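Local coordinates for putative protease (Parabacteroides distasonis ATCC 8503, PDB 3KD4), which is of unknown function but is classed as a putative protease, probably an exported hydrolase, and carries regions of the uncharacterised DUF3857 and DUF3858 families, at residues Cys262-Met266 with Ala267-Tyr271; Thr272-Asp275 with Ile276-Leu280; Ala216-Asp219 with Lys220-Glu224; Thr207-Ser210 with Gly211-Leu215. All coordinates share one frame; numbering follows the deposited sequence. Where two conformers were deposited one is given.

Contact 1 of 4, residues Cys262-Met266 with Ala267-Tyr271; sequences CPIPM and AMTGY
Met266 and Thr269 close a single turn of 3-10 helix within the loop that leads from strand 260-261 to helix 276-282, and the carbonyl oxygen of Met266 collects most of its polar contacts. Two i to i+3 bonds make the turn: Thr269 N donates to Met266 O over 2.9 Å, and Met268 N reaches Pro265 O at 3.0 Å, a bent bond of 137°. Tyr271 N, five residues on, closes a wider loop on Met266 O at 2.8 Å, arriving from the opposite face of the carbonyl plane to Thr269 N.

The side-chain hydroxyl adds to this. With chi1 at 72°, Thr269 OG1 is tucked between its own N and carbonyl carbon, 3.1 Å from Met266 O; its one proton also has Thr272 O within range, and that is the stronger partner.

Apolar contacts join the residues before the turn to it. Ile264 CG2 meets Thr269 CG2 at 3.7 Å, and the Ile264 side chain crosses that of Met268 at about a right angle. Putting an alanine at Thr269 would probably deprive Thr272 O of its hydroxyl partner and open a gap beside Ile264 CG2. Outside the turn, Tyr125 OH holds Ala267 O. Met266 O lies over one face of the Tyr271 ring, displaced toward its rim, and Met266 CB comes within 3.6 Å of Tyr271 CD1.

Contact 2 of 4, residues Thr272-Asp275 with Ile276-Leu280; sequences TVRD and IDTVL
Asp275 and Thr278 meet at the first turn of helix 276-282, where the aspartate is the N-cap. Its chi1 of 175° sets the carboxylate opposite the backbone N and beside the carbonyl carbon, over the amides that open the helix. OD2 does most of the capping: Thr278 N reaches Asp275 OD2 at 3.3 Å, and Thr278 OG1 reaches Asp275 OD2 at 3.2 Å. Both donors approach on the anti side of the oxygen but from opposite faces of the carboxylate plane, a double grip that fixes the rotation of the group. The other oxygen is served by water, which donates to Asp275 OD1 over 3.0 Å and weakly accepts from Asp277 N.

The main-chain oxygen of Asp275 is used too, taking Val279 N at 3.1 Å as the first regular helical bond and Thr278 N in a weak one. Ile276 N is satisfied from outside, by Ser225 OG. With an alanine here in place of Asp275, the amide and hydroxyl of Thr278 would probably lose their shared side-chain acceptor, and the threonine hydroxyl would be free to turn.

Arg274 lays one face of its guanidinium over Val279 CG2, the methyl lying toward the rim of the group, 4.0 Å from Arg274 NH2. That nitrogen forms a salt bridge with Glu289 and bonds to Tyr284 O, while NH1 goes to Ser282 OG. An aspartate just before a helix, accepting from the amide three residues on, is the classic N-cap, and its charge would probably also suit the positive end of the helix dipole.

Contact 3 of 4, residues Ala216-Asp219 with Lys220-Glu224; sequences ATLD and KRLKE. With PO4 (phosphate ion), chain E.
Lys223 runs nearly straight from CB to CE and then bends at its last torsion (chi4 56°), which turns NZ back to Asp219. The aspartate comes to meet it, its CG swung away from the backbone N (chi1 -161°). The resulting salt bridge joins Lys223 NZ to Asp219 OD1 at 2.8 Å, the ammonium sitting on the syn side of the oxygen and 24° out of the carboxylate plane. A water accepts from Lys223 NZ at 2.8 Å and donates weakly to Asp219 OD2, so that it bridges the two charged groups.

Lys220 keeps its chain extended beyond CG. The chain passes Ala216 O, and Lys220 NZ donates to phosphate O3 over 2.7 Å, the ion being probably a crystallisation component.

A third pair, Thr217 and Arg221, lie side by side and point the same way, with Thr217 CG2 against Arg221 CD at 3.7 Å. Their polar ends look to other partners: Thr217 OG1 to Ala213 O, Arg221 NH1 probably to Gly270 O. On the buried side Leu218 CD1 packs on Leu222 CG at 4.3 Å, and both leucines touch Leu288 of helix 287-300.

Each of these pairs is spaced by four residues, as are the backbone bonds beneath them, such as Leu222 N to Leu218 O at 2.8 Å. This is the pattern of an amphipathic alpha-helix: an i to i+4 salt bridge on the polar side and leucines against a neighbouring helix.

Contact 4 of 4, residues Thr207-Ser210 with Gly211-Leu215; sequences TYPS and GKAAL
Ala214 sets its methyl over one face of the Tyr208 ring in a CH-pi contact, with CB 3.6 Å from the ring centroid and 19° off the normal. The methyl is displaced toward the CD2 side, where Ala214 CB is 3.4 Å from Tyr208 CD2. The first torsion of Tyr208 (chi1 -73°) points CG away from its own carbonyl carbon and lets the ring lie along the helix. At the phenolic end, Tyr208 OH is 2.7 Å from a water. The same water donates to Ala214 O over 3.1 Å, bridging the ring back to the residue that covers its face. Pro126 and Ala127 of another loop also touch the tyrosine.

The puckered ring of Pro209 is met by the neighbouring alanine: Pro209 CD touches Ala213 CB at 3.7 Å. Two alanines in a row probably allow both rings to settle close to the first turn of helix 211-222.

Ser210 begins that helix. Held between its own N and carbonyl carbon by a chi1 of 71°, Ser210 OG faces the first amides and accepts from Ala213 N at 2.9 Å, in a nearly straight bond. Its main-chain oxygen serves the next amide along, Ala214 N to Ser210 O, also 2.9 Å. Together the serine oxygens satisfy two N-H groups of the first turn, while Gly211 makes a backbone bond with Asp318. The arrangement is a serine N-cap, with the preceding tyrosine and proline folded back on the helix it starts.

Contacts 4 and 3 follow one another along helix 211-222, its capped start and its later turns, and touch where Thr217 meets the Tyr208 ring. Contacts 1 and 2 likewise succeed each other, on the loop leading into helix 276-282. Arg221 links the pairs, reaching the 270-271 backbone of contact 1 and packing on Thr272 of contact 2, while Leu222 meets Val273. Contact 1 lies nearest the chain's centre, about 15 Å from it, the others 23 to 24 Å. All four mix buried and more exposed residues, and contact 3 has its lysines at the surface. Their chemistry differs: a shared carbonyl in contact 1, aspartate and serine caps in contacts 2 and 4, and lysines with charged partners in contact 3.

Contact 1 of 4, residues Cys262-Met266 with Ala267-Tyr271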
loop_
_atom_site.group_PDB
_atom_site.type_symbol
_atom_site.label_atom_id
_atom_site.label_comp_id
_atom_site.label_asym_id
_atom_site.label_seq_id
_atom_site.Cartn_x
_atom_site.Cartn_y
_atom_site.Cartn_z
ATOM N N CYS A 262 3.066 -14.468 1.788
ATOM C CA CYS A 262 1.717 -14.677 2.256
ATOM C C CYS A 262 1.252 -13.387 2.928
ATOM O O CYS A 262 1.734 -13.059 4.004
ATOM C CB CYS A 262 1.783 -15.817 3.266
ATOM S SG CYS A 262 0.244 -16.447 3.772
ATOM N N PRO A 263 0.332 -12.646 2.304
ATOM C CA PRO A 263 -0.017 -11.338 2.877
ATOM C C PRO A 263 -0.967 -11.355 4.104
ATOM O O PRO A 263 -2.040 -10.760 4.092
ATOM C CB PRO A 263 -0.607 -10.601 1.676
ATOM C CG PRO A 263 -1.291 -11.697 0.877
ATOM C CD PRO A 263 -0.431 -12.929 1.069
ATOM N N ILE A 264 -0.528 -11.962 5.187
ATOM C CA ILE A 264 -1.320 -11.999 6.411
ATOM C C ILE A 264 -0.974 -10.787 7.261
ATOM O O ILE A 264 0.191 -10.591 7.627
ATOM C CB ILE A 264 -1.068 -13.264 7.177
ATOM C CG1 ILE A 264 -1.372 -14.456 6.257
ATOM C CG2 ILE A 264 -1.932 -13.316 8.439
ATOM C CD1 ILE A 264 -0.779 -15.690 6.739
ATOM N N PRO A 265 -1.990 -9.945 7.554
ATOM C CA PRO A 265 -1.744 -8.759 8.359
ATOM C C PRO A 265 -1.131 -9.177 9.683
ATOM O O PRO A 265 -1.456 -10.262 10.213
ATOM C CB PRO A 265 -3.155 -8.173 8.589
ATOM C CG PRO A 265 -3.999 -8.767 7.492
ATOM C CD PRO A 265 -3.424 -10.093 7.209
HETATM N N MSE A 266 -0.277 -8.316 10.218
HETATM C CA MSE A 266 0.410 -8.632 11.474
HETATM C C MSE A 266 -0.544 -8.853 12.619
HETATM O O MSE A 266 -0.291 -9.681 13.493
HETATM C CB MSE A 266 1.398 -7.520 11.823
HETATM C CG MSE A 266 2.574 -7.422 10.855
HETATM SE SE MSE A 266 4.022 -6.297 11.562
HETATM C CE MSE A 266 3.148 -4.554 11.375
ATOM N N ALA A 267 -1.638 -8.098 12.635
ATOM C CA ALA A 267 -2.656 -8.233 13.676
ATOM C C ALA A 267 -3.201 -9.652 13.734
ATOM O O ALA A 267 -3.552 -10.141 14.805
ATOM C CB ALA A 267 -3.813 -7.251 13.437
HETATM N N MSE A 268 -3.276 -10.312 12.588
HETATM C CA MSE A 268 -3.829 -11.672 12.513
HETATM C C MSE A 268 -2.794 -12.697 12.906
HETATM O O MSE A 268 -3.080 -13.893 12.925
HETATM C CB MSE A 268 -4.388 -11.949 11.118
HETATM C CG MSE A 268 -5.640 -11.123 10.794
HETATM SE SE MSE A 268 -7.059 -11.703 12.021
HETATM C CE MSE A 268 -6.743 -10.472 13.600
ATOM N N THR A 269 -1.584 -12.256 13.233
ATOM C CA THR A 269 -0.604 -13.176 13.808
ATOM C C THR A 269 -0.189 -12.711 15.220
ATOM O O THR A 269 0.811 -13.143 15.752
ATOM C CB THR A 269 0.656 -13.335 12.885
ATOM O OG1 THR A 269 1.437 -12.143 12.918
ATOM C CG2 THR A 269 0.266 -13.585 11.436
ATOM N N GLY A 270 -0.940 -11.817 15.828
ATOM C CA GLY A 270 -0.511 -11.269 17.124
ATOM C C GLY A 270 0.832 -10.541 17.080
ATOM O O GLY A 270 1.551 -10.490 18.092
ATOM N N TYR A 271 1.161 -9.967 15.924
ATOM C CA TYR A 271 2.441 -9.299 15.726
ATOM C C TYR A 271 3.654 -10.212 16.016
ATOM O O TYR A 271 4.643 -9.780 16.608
ATOM C CB TYR A 271 2.523 -7.995 16.563
ATOM C CG TYR A 271 1.445 -7.033 16.201
ATOM C CD1 TYR A 271 1.612 -6.150 15.146
ATOM C CD2 TYR A 271 0.215 -7.064 16.846
ATOM C CE1 TYR A 271 0.624 -5.279 14.778
ATOM C CE2 TYR A 271 -0.799 -6.173 16.491
ATOM C CZ TYR A 271 -0.594 -5.311 15.445
ATOM O OH TYR A 271 -1.569 -4.430 15.095
#

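Contact 2 of 4, residues Thr272-Asp275 with Ile276-Leu280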
loop_
_atom_site.group_PDB
_atom_site.type_symbol
_atom_site.label_atom_id
_atom_site.label_comp_id
_atom_site.label_asym_id
_atom_site.label_seq_id
_atom_site.Cartn_x
_atom_site.Cartn_y
_atom_site.Cartn_z
ATOM N N THR A 272 3.605 -11.456 15.546
ATOM C CA THR A 272 4.867 -12.206 15.602
ATOM C C THR A 272 4.985 -13.122 14.399
ATOM O O THR A 272 4.319 -12.888 13.357
ATOM C CB THR A 272 5.118 -12.910 16.990
ATOM O OG1 THR A 272 6.470 -13.470 17.057
ATOM C CG2 THR A 272 4.063 -13.968 17.238
ATOM N N VAL A 273 5.955 -14.017 14.484
ATOM C CA VAL A 273 6.433 -14.801 13.366
ATOM C C VAL A 273 6.450 -16.231 13.789
ATOM O O VAL A 273 6.510 -16.512 14.983
ATOM C CB VAL A 273 7.865 -14.371 12.968
ATOM C CG1 VAL A 273 7.827 -13.001 12.251
ATOM C CG2 VAL A 273 8.874 -14.386 14.176
ATOM N N ARG A 274 6.364 -17.149 12.825
ATOM C CA ARG A 274 6.684 -18.526 13.118
ATOM C C ARG A 274 8.163 -18.598 13.421
ATOM O O ARG A 274 8.946 -17.703 13.096
ATOM C CB ARG A 274 6.369 -19.461 11.962
ATOM C CG ARG A 274 4.875 -19.648 11.739
ATOM C CD ARG A 274 4.646 -20.414 10.448
ATOM N NE ARG A 274 4.945 -19.578 9.293
ATOM C CZ ARG A 274 5.313 -20.018 8.098
ATOM N NH1 ARG A 274 5.404 -21.316 7.814
ATOM N NH2 ARG A 274 5.581 -19.133 7.157
ATOM N N ASP A 275 8.545 -19.688 14.055
ATOM C CA ASP A 275 9.929 -19.985 14.230
ATOM C C ASP A 275 10.666 -19.834 12.891
ATOM O O ASP A 275 10.236 -20.394 11.896
ATOM C CB ASP A 275 10.014 -21.411 14.716
ATOM C CG ASP A 275 11.391 -21.871 14.818
ATOM O OD1 ASP A 275 11.993 -21.557 15.853
ATOM O OD2 ASP A 275 11.863 -22.514 13.864
ATOM N N ILE A 276 11.775 -19.092 12.867
ATOM C CA ILE A 276 12.358 -18.680 11.595
ATOM C C ILE A 276 12.876 -19.859 10.727
ATOM O O ILE A 276 12.773 -19.817 9.498
ATOM C CB ILE A 276 13.408 -17.587 11.806
ATOM C CG1 ILE A 276 12.699 -16.286 12.139
ATOM C CG2 ILE A 276 14.134 -17.227 10.526
ATOM C CD1 ILE A 276 11.957 -15.670 10.920
ATOM N N ASP A 277 13.410 -20.899 11.367
ATOM C CA ASP A 277 13.792 -22.122 10.637
ATOM C C ASP A 277 12.582 -22.821 9.997
ATOM O O ASP A 277 12.699 -23.436 8.960
ATOM C CB ASP A 277 14.549 -23.099 11.544
ATOM C CG ASP A 277 15.966 -22.648 11.847
ATOM O OD1 ASP A 277 16.463 -21.620 11.298
ATOM O OD2 ASP A 277 16.600 -23.335 12.681
ATOM N N THR A 278 11.423 -22.728 10.625
ATOM C CA THR A 278 10.196 -23.293 10.088
ATOM C C THR A 278 9.733 -22.495 8.866
ATOM O O THR A 278 9.255 -23.069 7.900
ATOM C CB THR A 278 9.100 -23.238 11.148
ATOM O OG1 THR A 278 9.521 -24.016 12.265
ATOM C CG2 THR A 278 7.783 -23.772 10.642
ATOM N N VAL A 279 9.865 -21.164 8.933
ATOM C CA VAL A 279 9.572 -20.304 7.786
ATOM C C VAL A 279 10.404 -20.777 6.620
ATOM O O VAL A 279 9.870 -21.114 5.566
ATOM C CB VAL A 279 9.872 -18.793 8.056
ATOM C CG1 VAL A 279 9.666 -17.986 6.777
ATOM C CG2 VAL A 279 8.987 -18.267 9.157
ATOM N N LEU A 280 11.708 -20.820 6.850
ATOM C CA LEU A 280 12.695 -21.251 5.855
ATOM C C LEU A 280 12.238 -22.576 5.202
ATOM O O LEU A 280 12.011 -22.616 4.001
ATOM C CB LEU A 280 14.085 -21.351 6.507
ATOM C CG LEU A 280 15.291 -21.826 5.658
ATOM C CD1 LEU A 280 15.668 -20.809 4.565
ATOM C CD2 LEU A 280 16.493 -22.131 6.543
HETATM O O HOH W 1 14.610 -20.959 14.484
#

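Contact 3 of 4, residues Ala216-Asp219 with Lys220-Glu224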
loop_
_atom_site.group_PDB
_atom_site.type_symbol
_atom_site.label_atom_id
_atom_site.label_comp_id
_atom_site.label_asym_id
_atom_site.label_seq_id
_atom_site.Cartn_x
_atom_site.Cartn_y
_atom_site.Cartn_z
ATOM N N ALA A 216 11.063 -2.179 19.692
ATOM C CA ALA A 216 11.988 -3.047 20.484
ATOM C C ALA A 216 11.266 -4.314 20.901
ATOM O O ALA A 216 11.833 -5.407 20.868
ATOM C CB ALA A 216 12.571 -2.307 21.751
ATOM N N THR A 217 10.004 -4.178 21.279
ATOM C CA THR A 217 9.225 -5.369 21.552
ATOM C C THR A 217 9.108 -6.293 20.334
ATOM O O THR A 217 9.266 -7.509 20.452
ATOM C CB THR A 217 7.853 -5.015 22.109
ATOM O OG1 THR A 217 8.076 -4.421 23.411
ATOM C CG2 THR A 217 6.986 -6.289 22.224
ATOM N N LEU A 218 8.831 -5.724 19.175
ATOM C CA LEU A 218 8.767 -6.518 17.956
ATOM C C LEU A 218 10.092 -7.244 17.708
ATOM O O LEU A 218 10.132 -8.452 17.444
ATOM C CB LEU A 218 8.386 -5.655 16.757
ATOM C CG LEU A 218 8.295 -6.323 15.374
ATOM C CD1 LEU A 218 7.249 -7.481 15.362
ATOM C CD2 LEU A 218 7.967 -5.287 14.287
ATOM N N ASP A 219 11.174 -6.512 17.832
ATOM C CA ASP A 219 12.484 -7.081 17.627
ATOM C C ASP A 219 12.752 -8.256 18.566
ATOM O O ASP A 219 13.258 -9.286 18.136
ATOM C CB ASP A 219 13.504 -6.004 17.859
ATOM C CG ASP A 219 14.865 -6.308 17.240
ATOM O OD1 ASP A 219 15.066 -7.280 16.465
ATOM O OD2 ASP A 219 15.728 -5.476 17.519
ATOM N N LYS A 220 12.401 -8.100 19.847
ATOM C CA LYS A 220 12.648 -9.168 20.835
ATOM C C LYS A 220 11.897 -10.421 20.439
ATOM O O LYS A 220 12.425 -11.498 20.523
ATOM C CB LYS A 220 12.237 -8.755 22.251
ATOM C CG LYS A 220 13.200 -7.759 22.865
ATOM C CD LYS A 220 12.709 -7.171 24.221
ATOM C CE LYS A 220 13.573 -5.939 24.643
ATOM N NZ LYS A 220 13.105 -5.392 25.955
ATOM N N ARG A 221 10.658 -10.246 20.016
ATOM C CA ARG A 221 9.810 -11.353 19.616
ATOM C C ARG A 221 10.368 -11.992 18.342
ATOM O O ARG A 221 10.358 -13.224 18.205
ATOM C CB ARG A 221 8.349 -10.877 19.465
ATOM C CG ARG A 221 7.761 -10.374 20.818
ATOM C CD ARG A 221 6.399 -9.656 20.747
ATOM N NE ARG A 221 5.258 -10.470 21.160
ATOM C CZ ARG A 221 4.291 -10.838 20.337
ATOM N NH1 ARG A 221 4.352 -10.482 19.077
ATOM N NH2 ARG A 221 3.276 -11.564 20.750
ATOM N N LEU A 222 10.864 -11.160 17.425
ATOM C CA LEU A 222 11.448 -11.696 16.191
ATOM C C LEU A 222 12.631 -12.591 16.527
ATOM O O LEU A 222 12.802 -13.645 15.906
ATOM C CB LEU A 222 11.877 -10.590 15.245
ATOM C CG LEU A 222 10.757 -9.834 14.540
ATOM C CD1 LEU A 222 11.314 -8.851 13.543
ATOM C CD2 LEU A 222 9.804 -10.780 13.864
ATOM N N LYS A 223 13.413 -12.176 17.530
ATOM C CA LYS A 223 14.659 -12.846 17.912
ATOM C C LYS A 223 14.449 -14.050 18.821
ATOM O O LYS A 223 15.388 -14.760 19.099
ATOM C CB LYS A 223 15.633 -11.865 18.573
ATOM C CG LYS A 223 16.237 -10.812 17.627
ATOM C CD LYS A 223 16.818 -9.632 18.404
ATOM C CE LYS A 223 17.939 -8.847 17.659
ATOM N NZ LYS A 223 17.690 -8.242 16.276
ATOM N N GLU A 224 13.224 -14.303 19.242
ATOM C CA GLU A 224 12.923 -15.425 20.115
ATOM C C GLU A 224 13.255 -16.799 19.525
ATOM O O GLU A 224 13.589 -17.667 20.287
ATOM C CB GLU A 224 11.452 -15.429 20.543
ATOM C CG GLU A 224 11.139 -14.534 21.742
ATOM C CD GLU A 224 9.639 -14.356 21.981
ATOM O OE1 GLU A 224 8.836 -15.103 21.364
ATOM O OE2 GLU A 224 9.262 -13.451 22.774
HETATM P P PO4 E . 15.182 -2.291 26.606
HETATM O O1 PO4 E . 13.860 -1.874 27.240
HETATM O O2 PO4 E . 16.249 -2.448 27.683
HETATM O O3 PO4 E . 15.062 -3.559 25.819
HETATM O O4 PO4 E . 15.774 -1.249 25.669
HETATM O O HOH W 2 19.014 -5.779 16.406
#

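Contact 4 of 4, residues Thr207-Ser210 with Gly211-Leu215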
loop_
_atom_site.group_PDB
_atom_site.type_symbol
_atom_site.label_atom_id
_atom_site.label_comp_id
_atom_site.label_asym_id
_atom_site.label_seq_id
_atom_site.Cartn_x
_atom_site.Cartn_y
_atom_site.Cartn_z
ATOM N N THR A 207 -0.752 1.836 23.530
ATOM C CA THR A 207 -0.423 1.708 24.935
ATOM C C THR A 207 0.980 1.174 25.167
ATOM O O THR A 207 1.342 0.898 26.310
ATOM C CB THR A 207 -1.465 0.863 25.721
ATOM O OG1 THR A 207 -1.461 -0.476 25.265
ATOM C CG2 THR A 207 -2.910 1.486 25.635
ATOM N N TYR A 208 1.802 1.039 24.117
ATOM C CA TYR A 208 3.211 0.793 24.376
ATOM C C TYR A 208 3.803 2.052 25.086
ATOM O O TYR A 208 3.275 3.134 24.964
ATOM C CB TYR A 208 3.971 0.586 23.077
ATOM C CG TYR A 208 3.729 -0.735 22.363
ATOM C CD1 TYR A 208 4.340 -1.889 22.785
ATOM C CD2 TYR A 208 2.925 -0.794 21.219
ATOM C CE1 TYR A 208 4.161 -3.091 22.093
ATOM C CE2 TYR A 208 2.747 -1.948 20.558
ATOM C CZ TYR A 208 3.393 -3.085 20.978
ATOM O OH TYR A 208 3.193 -4.225 20.302
ATOM N N PRO A 209 4.928 1.910 25.790
ATOM C CA PRO A 209 5.513 3.038 26.489
ATOM C C PRO A 209 5.959 4.148 25.539
ATOM O O PRO A 209 5.989 5.329 25.930
ATOM C CB PRO A 209 6.728 2.429 27.177
ATOM C CG PRO A 209 6.390 0.940 27.298
ATOM C CD PRO A 209 5.602 0.644 26.084
ATOM N N SER A 210 6.328 3.747 24.331
ATOM C CA SER A 210 6.767 4.652 23.274
ATOM C C SER A 210 6.797 3.898 21.954
ATOM O O SER A 210 6.810 2.663 21.922
ATOM C CB SER A 210 8.179 5.161 23.589
ATOM O OG SER A 210 9.160 4.141 23.434
ATOM N N GLY A 211 6.888 4.640 20.860
ATOM C CA GLY A 211 7.058 4.041 19.514
ATOM C C GLY A 211 8.298 3.182 19.448
ATOM O O GLY A 211 8.297 2.095 18.908
ATOM N N LYS A 212 9.368 3.682 20.038
ATOM C CA LYS A 212 10.621 2.943 20.106
ATOM C C LYS A 212 10.455 1.623 20.860
ATOM O O LYS A 212 11.010 0.595 20.441
ATOM C CB LYS A 212 11.679 3.836 20.776
ATOM C CG LYS A 212 12.984 3.213 21.131
ATOM C CD LYS A 212 14.036 4.260 21.606
ATOM C CE LYS A 212 14.661 5.017 20.423
ATOM N NZ LYS A 212 15.636 6.098 20.854
ATOM N N ALA A 213 9.758 1.659 21.996
ATOM C CA ALA A 213 9.477 0.456 22.783
ATOM C C ALA A 213 8.621 -0.559 21.994
ATOM O O ALA A 213 8.857 -1.757 22.078
ATOM C CB ALA A 213 8.797 0.790 24.142
ATOM N N ALA A 214 7.661 -0.073 21.225
ATOM C CA ALA A 214 6.874 -0.920 20.341
ATOM C C ALA A 214 7.794 -1.691 19.373
ATOM O O ALA A 214 7.703 -2.924 19.220
ATOM C CB ALA A 214 5.827 -0.103 19.598
ATOM N N LEU A 215 8.696 -0.964 18.727
ATOM C CA LEU A 215 9.663 -1.566 17.790
ATOM C C LEU A 215 10.629 -2.532 18.488
ATOM O O LEU A 215 10.921 -3.612 17.962
ATOM C CB LEU A 215 10.423 -0.456 17.040
ATOM C CG LEU A 215 9.552 0.424 16.123
ATOM C CD1 LEU A 215 10.321 1.638 15.554
ATOM C CD2 LEU A 215 8.906 -0.414 14.993
HETATM O O HOH W 3 5.672 -5.236 19.718
#